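Local coordinates for Alpha/beta hydrolase fold protein (Sphaerobacter thermophilus, PDB 3R0V) that is probably a hydrolase of the alpha/beta hydrolase fold, of undetermined natural substrate, whose pocket holds D-malate, at residues Gly30-Arg36 with Asp56-Asp62; Leu102-Ser107 with Arg201-Ile205; Tyr121-Arg127 with Ala219-Thr224; Pro208-Met212 with Val255-Phe259. One frame throughout, in Å; residues are numbered along the deposited sequence.

Contact 1: Gly30-Arg36 with Asp56-Asp62; sequences GGALSTR and DRRGRGD. With MLT (D-malate), chain F.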
loop_
_atom_site.group_PDB
_atom_site.type_symbol
_atom_site.label_atom_id
_atom_site.label_comp_id
_atom_site.label_asym_id
_atom_site.label_seq_id
_atom_site.Cartn_x
_atom_site.Cartn_y
_atom_site.Cartn_z
ATOM N N GLY A 30 -4.170 1.683 -0.188
ATOM C CA GLY A 30 -3.933 0.612 0.763
ATOM C C GLY A 30 -3.053 -0.497 0.223
ATOM O O GLY A 30 -2.860 -0.627 -0.980
ATOM N N GLY A 31 -2.519 -1.300 1.136
ATOM C CA GLY A 31 -1.638 -2.400 0.778
ATOM C C GLY A 31 -2.326 -3.751 0.700
ATOM O O GLY A 31 -3.534 -3.844 0.497
ATOM N N ALA A 32 -1.539 -4.810 0.864
ATOM C CA ALA A 32 -2.075 -6.159 0.751
ATOM C C ALA A 32 -3.191 -6.355 1.770
ATOM O O ALA A 32 -3.088 -5.925 2.917
ATOM C CB ALA A 32 -0.961 -7.189 0.941
ATOM N N LEU A 33 -4.268 -6.996 1.318
ATOM C CA LEU A 33 -5.402 -7.359 2.167
ATOM C C LEU A 33 -6.182 -6.180 2.713
ATOM O O LEU A 33 -7.023 -6.347 3.592
ATOM C CB LEU A 33 -4.967 -8.278 3.315
ATOM C CG LEU A 33 -4.218 -9.517 2.825
ATOM C CD1 LEU A 33 -3.600 -10.247 4.007
ATOM C CD2 LEU A 33 -5.143 -10.450 2.046
ATOM N N SER A 34 -5.907 -4.990 2.193
ATOM C CA SER A 34 -6.614 -3.800 2.634
ATOM C C SER A 34 -7.878 -3.575 1.822
ATOM O O SER A 34 -7.978 -3.992 0.668
ATOM C CB SER A 34 -5.722 -2.577 2.449
ATOM O OG SER A 34 -5.635 -2.261 1.069
ATOM N N THR A 35 -8.835 -2.883 2.428
ATOM C CA THR A 35 -9.933 -2.277 1.677
ATOM C C THR A 35 -9.964 -0.822 2.101
ATOM O O THR A 35 -9.100 -0.375 2.856
ATOM C CB THR A 35 -11.279 -2.922 1.995
ATOM O OG1 THR A 35 -11.636 -2.639 3.354
ATOM C CG2 THR A 35 -11.225 -4.434 1.763
ATOM N N ARG A 36 -10.957 -0.075 1.634
ATOM C CA ARG A 36 -11.003 1.348 1.941
ATOM C C ARG A 36 -11.210 1.601 3.434
ATOM O O ARG A 36 -10.778 2.628 3.955
ATOM C CB ARG A 36 -12.054 2.067 1.081
ATOM C CG ARG A 36 -13.508 1.892 1.485
ATOM C CD ARG A 36 -14.394 2.470 0.385
ATOM N NE ARG A 36 -15.746 2.787 0.832
ATOM C CZ ARG A 36 -16.793 1.999 0.617
ATOM N NH1 ARG A 36 -17.993 2.343 1.057
ATOM N NH2 ARG A 36 -16.631 0.862 -0.046
ATOM N N ASP A 56 -11.429 1.308 -2.622
ATOM C CA ASP A 56 -11.217 -0.124 -2.625
ATOM C C ASP A 56 -10.477 -0.493 -3.899
ATOM O O ASP A 56 -10.972 -0.261 -4.990
ATOM C CB ASP A 56 -12.562 -0.853 -2.620
ATOM C CG ASP A 56 -13.339 -0.682 -1.320
ATOM O OD1 ASP A 56 -12.734 -0.757 -0.231
ATOM O OD2 ASP A 56 -14.571 -0.512 -1.371
ATOM N N ARG A 57 -9.293 -1.062 -3.760
ATOM C CA ARG A 57 -8.573 -1.559 -4.920
ATOM C C ARG A 57 -9.385 -2.660 -5.596
ATOM O O ARG A 57 -10.267 -3.276 -4.982
ATOM C CB ARG A 57 -7.180 -2.047 -4.504
ATOM C CG ARG A 57 -6.216 -0.864 -4.292
ATOM C CD ARG A 57 -4.877 -1.300 -3.700
ATOM N NE ARG A 57 -4.175 -2.254 -4.565
ATOM C CZ ARG A 57 -3.132 -2.980 -4.165
ATOM N NH1 ARG A 57 -2.690 -2.856 -2.915
ATOM N NH2 ARG A 57 -2.539 -3.840 -4.996
ATOM N N ARG A 58 -9.109 -2.892 -6.874
ATOM C CA ARG A 58 -9.933 -3.836 -7.619
ATOM C C ARG A 58 -9.983 -5.217 -6.970
ATOM O O ARG A 58 -8.991 -5.704 -6.412
ATOM C CB ARG A 58 -9.538 -3.921 -9.100
ATOM C CG ARG A 58 -8.142 -4.421 -9.389
ATOM C CD ARG A 58 -7.978 -4.668 -10.886
ATOM N NE ARG A 58 -8.325 -3.458 -11.624
ATOM C CZ ARG A 58 -8.848 -3.425 -12.845
ATOM N NH1 ARG A 58 -9.123 -2.254 -13.403
ATOM N NH2 ARG A 58 -9.078 -4.549 -13.519
ATOM N N GLY A 59 -11.165 -5.822 -7.024
ATOM C CA GLY A 59 -11.387 -7.138 -6.452
ATOM C C GLY A 59 -11.653 -7.116 -4.962
ATOM O O GLY A 59 -11.787 -8.185 -4.362
ATOM N N ARG A 60 -11.744 -5.923 -4.368
ATOM C CA ARG A 60 -11.944 -5.777 -2.921
ATOM C C ARG A 60 -13.115 -4.868 -2.594
ATOM O O ARG A 60 -13.484 -4.002 -3.375
ATOM C CB ARG A 60 -10.701 -5.166 -2.276
ATOM C CG ARG A 60 -9.420 -5.763 -2.774
ATOM C CD ARG A 60 -8.252 -5.019 -2.208
ATOM N NE ARG A 60 -7.056 -5.332 -2.968
ATOM C CZ ARG A 60 -5.837 -5.334 -2.453
ATOM N NH1 ARG A 60 -5.653 -5.027 -1.168
ATOM N NH2 ARG A 60 -4.811 -5.631 -3.231
ATOM N N GLY A 61 -13.669 -5.037 -1.400
ATOM C CA GLY A 61 -14.688 -4.133 -0.899
ATOM C C GLY A 61 -15.823 -3.998 -1.890
ATOM O O GLY A 61 -16.406 -5.006 -2.306
ATOM N N ASP A 62 -16.149 -2.773 -2.289
ATOM C CA ASP A 62 -17.273 -2.563 -3.201
ATOM C C ASP A 62 -16.828 -2.359 -4.638
ATOM O O ASP A 62 -17.635 -2.011 -5.498
ATOM C CB ASP A 62 -18.143 -1.393 -2.736
ATOM C CG ASP A 62 -18.848 -1.676 -1.425
ATOM O OD1 ASP A 62 -19.262 -2.840 -1.199
ATOM O OD2 ASP A 62 -18.983 -0.739 -0.611
HETATM C C1 MLT F . 2.065 -5.338 2.455
HETATM O O1 MLT F . 1.194 -4.596 1.894
HETATM O O2 MLT F . 3.204 -5.461 2.004
HETATM C C2 MLT F . 1.660 -6.054 3.715
HETATM O O3 MLT F . 0.438 -5.532 4.196
HETATM C C3 MLT F . 2.749 -5.940 4.773
HETATM C C4 MLT F . 2.199 -6.315 6.132
HETATM O O4 MLT F . 0.973 -6.479 6.317
HETATM O O5 MLT F . 2.973 -6.468 7.099
HETATM O O HOH W 1 -7.950 -1.320 -1.112
#
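The guanidiniums of Arg57, Arg60 and Arg36 join two loops of this alpha/beta hydrolase fold, those after strands 25-29 and 51-52. Arg60 NH2 lies over the centre of one Arg57 guanidinium face, and Arg57 CD over one face of Arg60; Gly30 O is near the edge of Arg57, Gly31 O and Ser34 O near that of Arg60. Arg57 NH1 donates to Gly30 O at 3.0 Å, while Arg60 NH1 serves both ends of the type II turn Gly31-Ser34, bonding Gly31 O at 2.9 Å and, almost straight at 171°, Ser34 O on a lone pair in the carbonyl plane. Asp188 takes a salt bridge from each of these arginines and Glu74 another from Arg57. Gly31 O is gripped three times, since Ser34 N and Ser34 OG also donate to it. The turn presents Ala32 N to D-malate O1 at 2.9 Å, consistent with an oxyanion-hole amide; Ser96 N binds the same ligand.

Both aspartates at the Arg36 guanidinium lie at its edge. Arg36 NH2 forms salt bridges to Asp62 OD2 (2.9 Å) and Asp56 OD2, and Arg36 N bonds Asp56 OD1 at 2.7 Å. Arg36 NH2 and Asp62 N reach Asp56 OD2 from opposite faces of its carboxylate.

Contact 2: Leu102-Ser107 with Arg201-Ile205; sequences LLAAAS and RFASI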
loop_
_atom_site.group_PDB
_atom_site.type_symbol
_atom_site.label_atom_id
_atom_site.label_comp_id
_atom_site.label_asym_id
_atom_site.label_seq_id
_atom_site.Cartn_x
_atom_site.Cartn_y
_atom_site.Cartn_z
ATOM N N LEU A 102 4.394 4.399 -5.964
ATOM C CA LEU A 102 5.682 4.730 -6.576
ATOM C C LEU A 102 5.683 4.387 -8.065
ATOM O O LEU A 102 6.145 5.177 -8.883
ATOM C CB LEU A 102 6.837 4.028 -5.841
ATOM C CG LEU A 102 7.129 4.555 -4.434
ATOM C CD1 LEU A 102 7.793 3.499 -3.569
ATOM C CD2 LEU A 102 8.012 5.802 -4.521
ATOM N N LEU A 103 5.166 3.214 -8.419
ATOM C CA LEU A 103 5.029 2.857 -9.829
ATOM C C LEU A 103 4.161 3.873 -10.567
ATOM O O LEU A 103 4.478 4.269 -11.689
ATOM C CB LEU A 103 4.445 1.454 -9.972
ATOM C CG LEU A 103 5.333 0.311 -9.474
ATOM C CD1 LEU A 103 4.515 -0.964 -9.502
ATOM C CD2 LEU A 103 6.548 0.191 -10.367
ATOM N N ALA A 104 3.068 4.297 -9.939
ATOM C CA ALA A 104 2.158 5.253 -10.574
ATOM C C ALA A 104 2.860 6.594 -10.790
ATOM O O ALA A 104 2.714 7.225 -11.843
ATOM C CB ALA A 104 0.899 5.433 -9.728
ATOM N N ALA A 105 3.621 7.027 -9.796
ATOM C CA ALA A 105 4.371 8.276 -9.900
ATOM C C ALA A 105 5.400 8.192 -11.023
ATOM O O ALA A 105 5.536 9.117 -11.822
ATOM C CB ALA A 105 5.041 8.599 -8.573
ATOM N N ALA A 106 6.109 7.069 -11.098
ATOM C CA ALA A 106 7.122 6.878 -12.130
ATOM C C ALA A 106 6.487 6.808 -13.514
ATOM O O ALA A 106 7.134 7.138 -14.512
ATOM C CB ALA A 106 7.922 5.604 -11.848
ATOM N N SER A 107 5.228 6.387 -13.571
ATOM C CA SER A 107 4.511 6.260 -14.835
ATOM C C SER A 107 3.921 7.578 -15.300
ATOM O O SER A 107 3.363 7.649 -16.393
ATOM C CB SER A 107 3.393 5.224 -14.719
ATOM O OG SER A 107 3.918 3.939 -14.430
ATOM N N ARG A 201 13.765 3.732 -12.573
ATOM C CA ARG A 201 12.462 4.388 -12.617
ATOM C C ARG A 201 12.219 5.316 -11.439
ATOM O O ARG A 201 11.752 6.443 -11.610
ATOM C CB ARG A 201 11.346 3.357 -12.663
ATOM C CG ARG A 201 11.403 2.472 -13.886
ATOM C CD ARG A 201 10.095 1.739 -14.036
ATOM N NE ARG A 201 9.041 2.652 -14.467
ATOM C CZ ARG A 201 7.751 2.464 -14.218
ATOM N NH1 ARG A 201 7.359 1.402 -13.528
ATOM N NH2 ARG A 201 6.850 3.341 -14.655
ATOM N N PHE A 202 12.526 4.852 -10.233
ATOM C CA PHE A 202 12.240 5.658 -9.062
ATOM C C PHE A 202 13.165 6.872 -8.965
ATOM O O PHE A 202 12.763 7.911 -8.445
ATOM C CB PHE A 202 12.262 4.812 -7.778
ATOM C CG PHE A 202 11.145 3.780 -7.691
ATOM C CD1 PHE A 202 10.141 3.710 -8.657
ATOM C CD2 PHE A 202 11.093 2.900 -6.614
ATOM C CE1 PHE A 202 9.123 2.759 -8.558
ATOM C CE2 PHE A 202 10.077 1.966 -6.506
ATOM C CZ PHE A 202 9.096 1.894 -7.471
ATOM N N ALA A 203 14.382 6.761 -9.484
ATOM C CA ALA A 203 15.275 7.923 -9.510
ATOM C C ALA A 203 14.721 9.043 -10.395
ATOM O O ALA A 203 15.143 10.192 -10.270
ATOM C CB ALA A 203 16.659 7.517 -9.963
ATOM N N SER A 204 13.757 8.707 -11.249
ATOM C CA SER A 204 13.161 9.663 -12.185
ATOM C C SER A 204 11.964 10.405 -11.586
ATOM O O SER A 204 11.401 11.313 -12.214
ATOM C CB SER A 204 12.746 8.960 -13.483
ATOM O OG SER A 204 11.508 8.276 -13.339
ATOM N N ILE A 205 11.564 10.015 -10.379
ATOM C CA ILE A 205 10.484 10.689 -9.692
ATOM C C ILE A 205 11.026 12.008 -9.159
ATOM O O ILE A 205 11.961 12.032 -8.361
ATOM C CB ILE A 205 9.932 9.841 -8.533
ATOM C CG1 ILE A 205 9.279 8.560 -9.072
ATOM C CG2 ILE A 205 8.934 10.650 -7.707
ATOM C CD1 ILE A 205 9.012 7.509 -7.992
HETATM O O HOH W 2 9.622 5.468 -15.630
HETATM O O HOH W 3 9.329 9.382 -14.470
HETATM O O HOH W 4 4.629 0.633 -13.711
#
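Leu102 meets Phe202 through its CB, which stands over one face of the ring, 3.9 Å from the centroid and 27° off the normal, a CH-pi contact displaced toward the rim at CZ. The two side chains run at about a right angle. The CD2 branch of Leu102 turns instead to Ile205 and touches its CD1 at 4.0 Å. At Leu103 the CD2 methyl lies 3.5 Å from Arg201 NH1 and also packs on Phe202 CE1. Its carbonyl accepts from both Ser107 N and Ser107 OG, from opposite faces of the carbonyl plane, and this fixes the rotation of the Ser107 hydroxyl.

The segment belongs to helix 96-106, the helix that follows the probable nucleophile elbow of the alpha/beta hydrolase fold; here its C-terminal part packs against helix 199-202 and the type I turn Phe202-Ile205 leading toward strand 209-213. Ala105 CB adds a looser contact with Ile205 CD1. Ala106 is small enough for close approach: its CB lies over one face of the Arg201 guanidinium, 3.7 Å above the plane, and at the edge of the Phe202 ring, while Ile205 CG1 lies alongside. Ala106 O receives two waters, one held by Arg201 NE and the other also donating to Ser204 OG. At Ser107, OG accepts from Arg201 NH2 at 3.0 Å, lying within 5° of the guanidinium plane. The bend of the arginine at chi3 (72°) folds the guanidinium back across Ala106 to this hydroxyl.

Contact 3: Tyr121-Arg127 with Ala219-Thr224; sequences YAVDDSR and AWIRHT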
loop_
_atom_site.group_PDB
_atom_site.type_symbol
_atom_site.label_atom_id
_atom_site.label_comp_id
_atom_site.label_asym_id
_atom_site.label_seq_id
_atom_site.Cartn_x
_atom_site.Cartn_y
_atom_site.Cartn_z
ATOM N N TYR A 121 9.966 -3.401 -0.295
ATOM C CA TYR A 121 11.054 -3.839 -1.165
ATOM C C TYR A 121 12.145 -4.431 -0.283
ATOM O O TYR A 121 12.125 -4.277 0.932
ATOM C CB TYR A 121 11.614 -2.685 -2.002
ATOM C CG TYR A 121 10.638 -2.184 -3.028
ATOM C CD1 TYR A 121 10.513 -2.830 -4.246
ATOM C CD2 TYR A 121 9.822 -1.083 -2.772
ATOM C CE1 TYR A 121 9.604 -2.391 -5.197
ATOM C CE2 TYR A 121 8.920 -0.635 -3.716
ATOM C CZ TYR A 121 8.815 -1.298 -4.922
ATOM O OH TYR A 121 7.894 -0.848 -5.847
ATOM N N ALA A 122 13.094 -5.120 -0.906
ATOM C CA ALA A 122 14.210 -5.721 -0.190
ATOM C C ALA A 122 15.509 -5.231 -0.798
ATOM O O ALA A 122 15.653 -5.227 -2.022
ATOM C CB ALA A 122 14.130 -7.240 -0.292
ATOM N N VAL A 123 16.461 -4.821 0.039
ATOM C CA VAL A 123 17.752 -4.369 -0.466
ATOM C C VAL A 123 18.952 -5.094 0.137
ATOM O O VAL A 123 20.086 -4.784 -0.205
ATOM C CB VAL A 123 17.950 -2.862 -0.248
ATOM C CG1 VAL A 123 16.868 -2.088 -0.992
ATOM C CG2 VAL A 123 17.937 -2.529 1.250
ATOM N N ASP A 124 18.708 -6.041 1.035
ATOM C CA ASP A 124 19.810 -6.739 1.702
ATOM C C ASP A 124 19.348 -8.072 2.287
ATOM O O ASP A 124 18.150 -8.370 2.321
ATOM C CB ASP A 124 20.413 -5.850 2.794
ATOM C CG ASP A 124 19.512 -5.715 4.009
ATOM O OD1 ASP A 124 18.501 -4.976 3.948
ATOM O OD2 ASP A 124 19.813 -6.338 5.055
ATOM N N ASP A 125 20.305 -8.864 2.761
ATOM C CA ASP A 125 20.017 -10.210 3.239
ATOM C C ASP A 125 19.341 -10.278 4.611
ATOM O O ASP A 125 18.960 -11.365 5.044
ATOM C CB ASP A 125 21.299 -11.051 3.289
ATOM C CG ASP A 125 21.784 -11.501 1.916
ATOM O OD1 ASP A 125 21.135 -11.237 0.886
ATOM O OD2 ASP A 125 22.837 -12.176 1.884
ATOM N N SER A 126 19.168 -9.148 5.291
ATOM C CA SER A 126 18.493 -9.178 6.596
ATOM C C SER A 126 17.008 -9.517 6.460
ATOM O O SER A 126 16.355 -9.847 7.441
ATOM C CB SER A 126 18.678 -7.872 7.377
ATOM O OG SER A 126 17.924 -6.817 6.805
ATOM N N ARG A 127 16.477 -9.429 5.244
ATOM C CA ARG A 127 15.137 -9.943 4.976
ATOM C C ARG A 127 15.223 -11.433 4.690
ATOM O O ARG A 127 16.042 -11.859 3.880
ATOM C CB ARG A 127 14.499 -9.239 3.786
ATOM C CG ARG A 127 13.083 -9.717 3.540
ATOM C CD ARG A 127 12.406 -8.929 2.464
ATOM N NE ARG A 127 11.036 -9.376 2.254
ATOM C CZ ARG A 127 10.161 -8.729 1.492
ATOM N NH1 ARG A 127 10.516 -7.597 0.881
ATOM N NH2 ARG A 127 8.941 -9.200 1.341
ATOM N N ALA A 219 14.732 -4.644 10.542
ATOM C CA ALA A 219 15.907 -4.026 9.945
ATOM C C ALA A 219 15.775 -3.896 8.432
ATOM O O ALA A 219 16.159 -2.883 7.842
ATOM C CB ALA A 219 17.172 -4.808 10.305
ATOM N N TRP A 220 15.238 -4.917 7.783
ATOM C CA TRP A 220 15.196 -4.874 6.328
ATOM C C TRP A 220 14.302 -3.769 5.784
ATOM O O TRP A 220 14.580 -3.209 4.718
ATOM C CB TRP A 220 14.829 -6.235 5.735
ATOM C CG TRP A 220 13.438 -6.753 6.000
ATOM C CD1 TRP A 220 13.046 -7.619 6.990
ATOM C CD2 TRP A 220 12.271 -6.501 5.208
ATOM N NE1 TRP A 220 11.708 -7.902 6.870
ATOM C CE2 TRP A 220 11.205 -7.229 5.786
ATOM C CE3 TRP A 220 12.019 -5.723 4.076
ATOM C CZ2 TRP A 220 9.903 -7.201 5.262
ATOM C CZ3 TRP A 220 10.730 -5.692 3.559
ATOM C CH2 TRP A 220 9.689 -6.427 4.154
ATOM N N ILE A 221 13.241 -3.446 6.519
ATOM C CA ILE A 221 12.383 -2.329 6.153
ATOM C C ILE A 221 13.108 -0.990 6.324
ATOM O O ILE A 221 12.977 -0.102 5.477
ATOM C CB ILE A 221 11.083 -2.359 6.978
ATOM C CG1 ILE A 221 10.113 -3.387 6.394
ATOM C CG2 ILE A 221 10.430 -0.974 7.071
ATOM C CD1 ILE A 221 9.487 -2.949 5.061
ATOM N N ARG A 222 13.867 -0.836 7.404
ATOM C CA ARG A 222 14.666 0.383 7.562
ATOM C C ARG A 222 15.629 0.542 6.404
ATOM O O ARG A 222 15.781 1.638 5.868
ATOM C CB ARG A 222 15.469 0.377 8.866
ATOM C CG ARG A 222 14.643 0.319 10.142
ATOM C CD ARG A 222 15.522 0.726 11.337
ATOM N NE ARG A 222 16.762 -0.051 11.408
ATOM C CZ ARG A 222 16.923 -1.151 12.143
ATOM N NH1 ARG A 222 15.942 -1.607 12.913
ATOM N NH2 ARG A 222 18.084 -1.784 12.113
ATOM N N HIS A 223 16.310 -0.535 6.032
ATOM C CA HIS A 223 17.312 -0.408 4.978
ATOM C C HIS A 223 16.667 -0.030 3.649
ATOM O O HIS A 223 17.221 0.770 2.899
ATOM C CB HIS A 223 18.124 -1.690 4.827
ATOM C CG HIS A 223 18.775 -2.132 6.093
ATOM N ND1 HIS A 223 19.127 -3.443 6.318
ATOM C CD2 HIS A 223 19.111 -1.448 7.211
ATOM C CE1 HIS A 223 19.667 -3.548 7.521
ATOM N NE2 HIS A 223 19.682 -2.351 8.079
ATOM N N THR A 224 15.515 -0.621 3.357
ATOM C CA THR A 224 14.769 -0.258 2.159
ATOM C C THR A 224 14.351 1.201 2.181
ATOM O O THR A 224 14.499 1.910 1.183
ATOM C CB THR A 224 13.571 -1.180 2.013
ATOM O OG1 THR A 224 14.063 -2.483 1.676
ATOM C CG2 THR A 224 12.616 -0.673 0.922
HETATM O O HOH W 5 16.006 -4.881 2.852
HETATM O O HOH W 6 15.449 -7.637 9.216
#
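Arg127 lies along one face of the Trp220 indole, crossing it obliquely with its aliphatic chain and then its guanidinium. Arg127 CD stands 3.6 Å from the centroid of the six-membered ring of Trp220, only 12° off the normal, in a CH-pi contact. Beyond it the guanidinium stacks at a centre distance of 4.0 Å with the planes 20° apart, a cation-pi arrangement. The chain is fully extended, which carries it flat over the indole. Arg127 NH1 donates to Pro120 O and NH2 to Gly158 O, bonds that fix the rotation of the guanidinium. Ile221 CG1 packs on the opposite face of the indole, and Tyr121 O lies at its edge.

Asp124 and His223 cross at about a right angle, carboxylate and imidazole planes 59° apart. His223 ND1 donates to Asp124 OD1 at 2.9 Å, in the ring plane but from above the carboxylate. Asp124 OD2 takes bonds from Ser126 N, closing an Asx turn, and from Ser126 OG at 2.6 Å. Thr224 OG1 donates to Tyr121 O at 2.7 Å, well above the carbonyl plane. Water 5 links Val123 N, Asp124 OD1 and Trp220 O.

The contact joins the first turns of helix 219-231, which follows strand 209-213 of the alpha/beta hydrolase sheet, to the loop running from strand 111-117 toward helix 134-143, with Ala122 also bonded through its backbone to Asn195.

Contact 4: Pro208-Met212 with Val255-Phe259; sequences PTLVM and VLVEF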
loop_
_atom_site.group_PDB
_atom_site.type_symbol
_atom_site.label_atom_id
_atom_site.label_comp_id
_atom_site.label_asym_id
_atom_site.label_seq_id
_atom_site.Cartn_x
_atom_site.Cartn_y
_atom_site.Cartn_z
ATOM N N PRO A 208 8.204 16.088 -4.536
ATOM C CA PRO A 208 8.526 15.956 -3.111
ATOM C C PRO A 208 8.011 14.615 -2.592
ATOM O O PRO A 208 6.848 14.273 -2.796
ATOM C CB PRO A 208 7.755 17.111 -2.461
ATOM C CG PRO A 208 7.538 18.125 -3.581
ATOM C CD PRO A 208 7.377 17.278 -4.823
ATOM N N THR A 209 8.883 13.880 -1.911
ATOM C CA THR A 209 8.551 12.541 -1.446
ATOM C C THR A 209 8.967 12.359 0.008
ATOM O O THR A 209 9.985 12.889 0.459
ATOM C CB THR A 209 9.216 11.464 -2.335
ATOM O OG1 THR A 209 8.714 11.588 -3.668
ATOM C CG2 THR A 209 8.897 10.053 -1.844
ATOM N N LEU A 210 8.149 11.611 0.737
ATOM C CA LEU A 210 8.400 11.288 2.137
ATOM C C LEU A 210 8.334 9.778 2.312
ATOM O O LEU A 210 7.347 9.159 1.931
ATOM C CB LEU A 210 7.346 11.963 3.003
ATOM C CG LEU A 210 7.255 11.520 4.455
ATOM C CD1 LEU A 210 8.553 11.843 5.137
ATOM C CD2 LEU A 210 6.100 12.211 5.147
ATOM N N VAL A 211 9.397 9.192 2.853
ATOM C CA VAL A 211 9.452 7.757 3.074
ATOM C C VAL A 211 9.466 7.529 4.574
ATOM O O VAL A 211 10.317 8.079 5.275
ATOM C CB VAL A 211 10.728 7.154 2.477
ATOM C CG1 VAL A 211 10.706 5.636 2.661
ATOM C CG2 VAL A 211 10.862 7.505 1.006
HETATM N N MSE A 212 8.519 6.751 5.075
HETATM C CA MSE A 212 8.379 6.557 6.516
HETATM C C MSE A 212 8.513 5.107 6.893
HETATM O O MSE A 212 8.090 4.221 6.156
HETATM C CB MSE A 212 7.011 7.030 7.001
HETATM C CG MSE A 212 6.870 8.535 7.176
HETATM SE SE MSE A 212 4.989 9.035 7.312
HETATM C CE MSE A 212 4.622 8.618 5.528
ATOM N N VAL A 255 2.714 14.114 10.813
ATOM C CA VAL A 255 3.824 14.073 9.863
ATOM C C VAL A 255 3.333 14.333 8.433
ATOM O O VAL A 255 3.955 15.079 7.667
ATOM C CB VAL A 255 4.568 12.729 9.933
ATOM C CG1 VAL A 255 5.672 12.662 8.901
ATOM C CG2 VAL A 255 5.141 12.505 11.338
ATOM N N LEU A 256 2.215 13.716 8.075
ATOM C CA LEU A 256 1.610 13.959 6.773
ATOM C C LEU A 256 1.134 15.391 6.621
ATOM O O LEU A 256 1.308 15.990 5.564
ATOM C CB LEU A 256 0.437 13.014 6.528
ATOM C CG LEU A 256 0.785 11.550 6.315
ATOM C CD1 LEU A 256 -0.495 10.788 6.027
ATOM C CD2 LEU A 256 1.774 11.369 5.165
ATOM N N VAL A 257 0.518 15.940 7.663
ATOM C CA VAL A 257 0.041 17.315 7.582
ATOM C C VAL A 257 1.206 18.257 7.322
ATOM O O VAL A 257 1.118 19.123 6.461
ATOM C CB VAL A 257 -0.705 17.743 8.855
ATOM C CG1 VAL A 257 -0.940 19.253 8.855
ATOM C CG2 VAL A 257 -2.021 16.990 8.978
ATOM N N GLU A 258 2.301 18.071 8.056
ATOM C CA GLU A 258 3.484 18.913 7.882
ATOM C C GLU A 258 4.059 18.775 6.477
ATOM O O GLU A 258 4.391 19.769 5.825
ATOM C CB GLU A 258 4.545 18.541 8.920
ATOM C CG GLU A 258 5.670 19.562 9.077
ATOM C CD GLU A 258 6.696 19.519 7.956
ATOM O OE1 GLU A 258 6.964 18.420 7.421
ATOM O OE2 GLU A 258 7.244 20.591 7.616
ATOM N N PHE A 259 4.180 17.539 6.000
ATOM C CA PHE A 259 4.806 17.295 4.703
ATOM C C PHE A 259 3.952 17.796 3.536
ATOM O O PHE A 259 4.472 18.342 2.560
ATOM C CB PHE A 259 5.099 15.797 4.549
ATOM C CG PHE A 259 5.482 15.395 3.157
ATOM C CD1 PHE A 259 6.704 15.766 2.618
ATOM C CD2 PHE A 259 4.619 14.618 2.397
ATOM C CE1 PHE A 259 7.044 15.378 1.322
ATOM C CE2 PHE A 259 4.954 14.231 1.116
ATOM C CZ PHE A 259 6.164 14.622 0.578
#
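The aromatic contact centres on Phe259, whose ring takes Leu210 CB over the middle of one face: Leu210 CB is 3.6 Å from the Phe259 centroid and 3° off the normal, so CB sits almost exactly on the ring normal, a CH-pi contact. Phe259 CG is anti to the backbone N (chi1 168°), which sends the ring from the helix toward the strand, where the phenylalanine and leucine side chains slide past each other in opposite directions. The leading edge of the ring reaches the strand backbone, with Phe259 CZ 3.5 Å from Pro208 O, which lies near the ring plane. Pro208 CB adds a looser touch on CE1.

Aliphatic packing makes up a second group. Leu210 CD2 fits between two positions one helical turn apart, touching Val255 CG1 at 3.8 Å and Phe259 CB at the same distance. Val255 and Leu210 cross at about a right angle. Met212, present as selenomethionine, belongs to the same apolar group. Its chain is bent at chi3, letting two atoms meet different residues: Met212 SE packs on Val255 CG1 at 4.0 Å, and CE on Leu256 CD2. Phe92 of strand 89-94 and Ala115 of strand 111-117 touch both Met212 and Leu256, extending the apolar layer across the sheet.

Strand 209-212 and helix 255-259 run nearly antiparallel, their axes 10.3 Å apart at closest approach and 163° between their directions. This is the helix-on-sheet packing of an alpha/beta hydrolase: helix 249-260, near the end of the chain, lies against one side of the central parallel strands.

How the contacts relate
Contacts 2 and 3 touch directly: Tyr121 OH of contact 3 packs 3.4 Å from Phe202 CZ of contact 2, so the loop after strand 111-117 packs on helix 199-202. Contact 2 leads into contact 4 along the chain, and strand 209-213 of contact 4 leads on to helix 219-231 of contact 3. Contact 1 stands apart, its centre 22 to 25 Å from the centres of the others, yet it alone bonds D-malate. The Arg127 side chain in contact 3 is about 7 Å from that ligand, the Leu102 side chain in contact 2 about 12 Å, and that of Met212 in contact 4 about 14 Å.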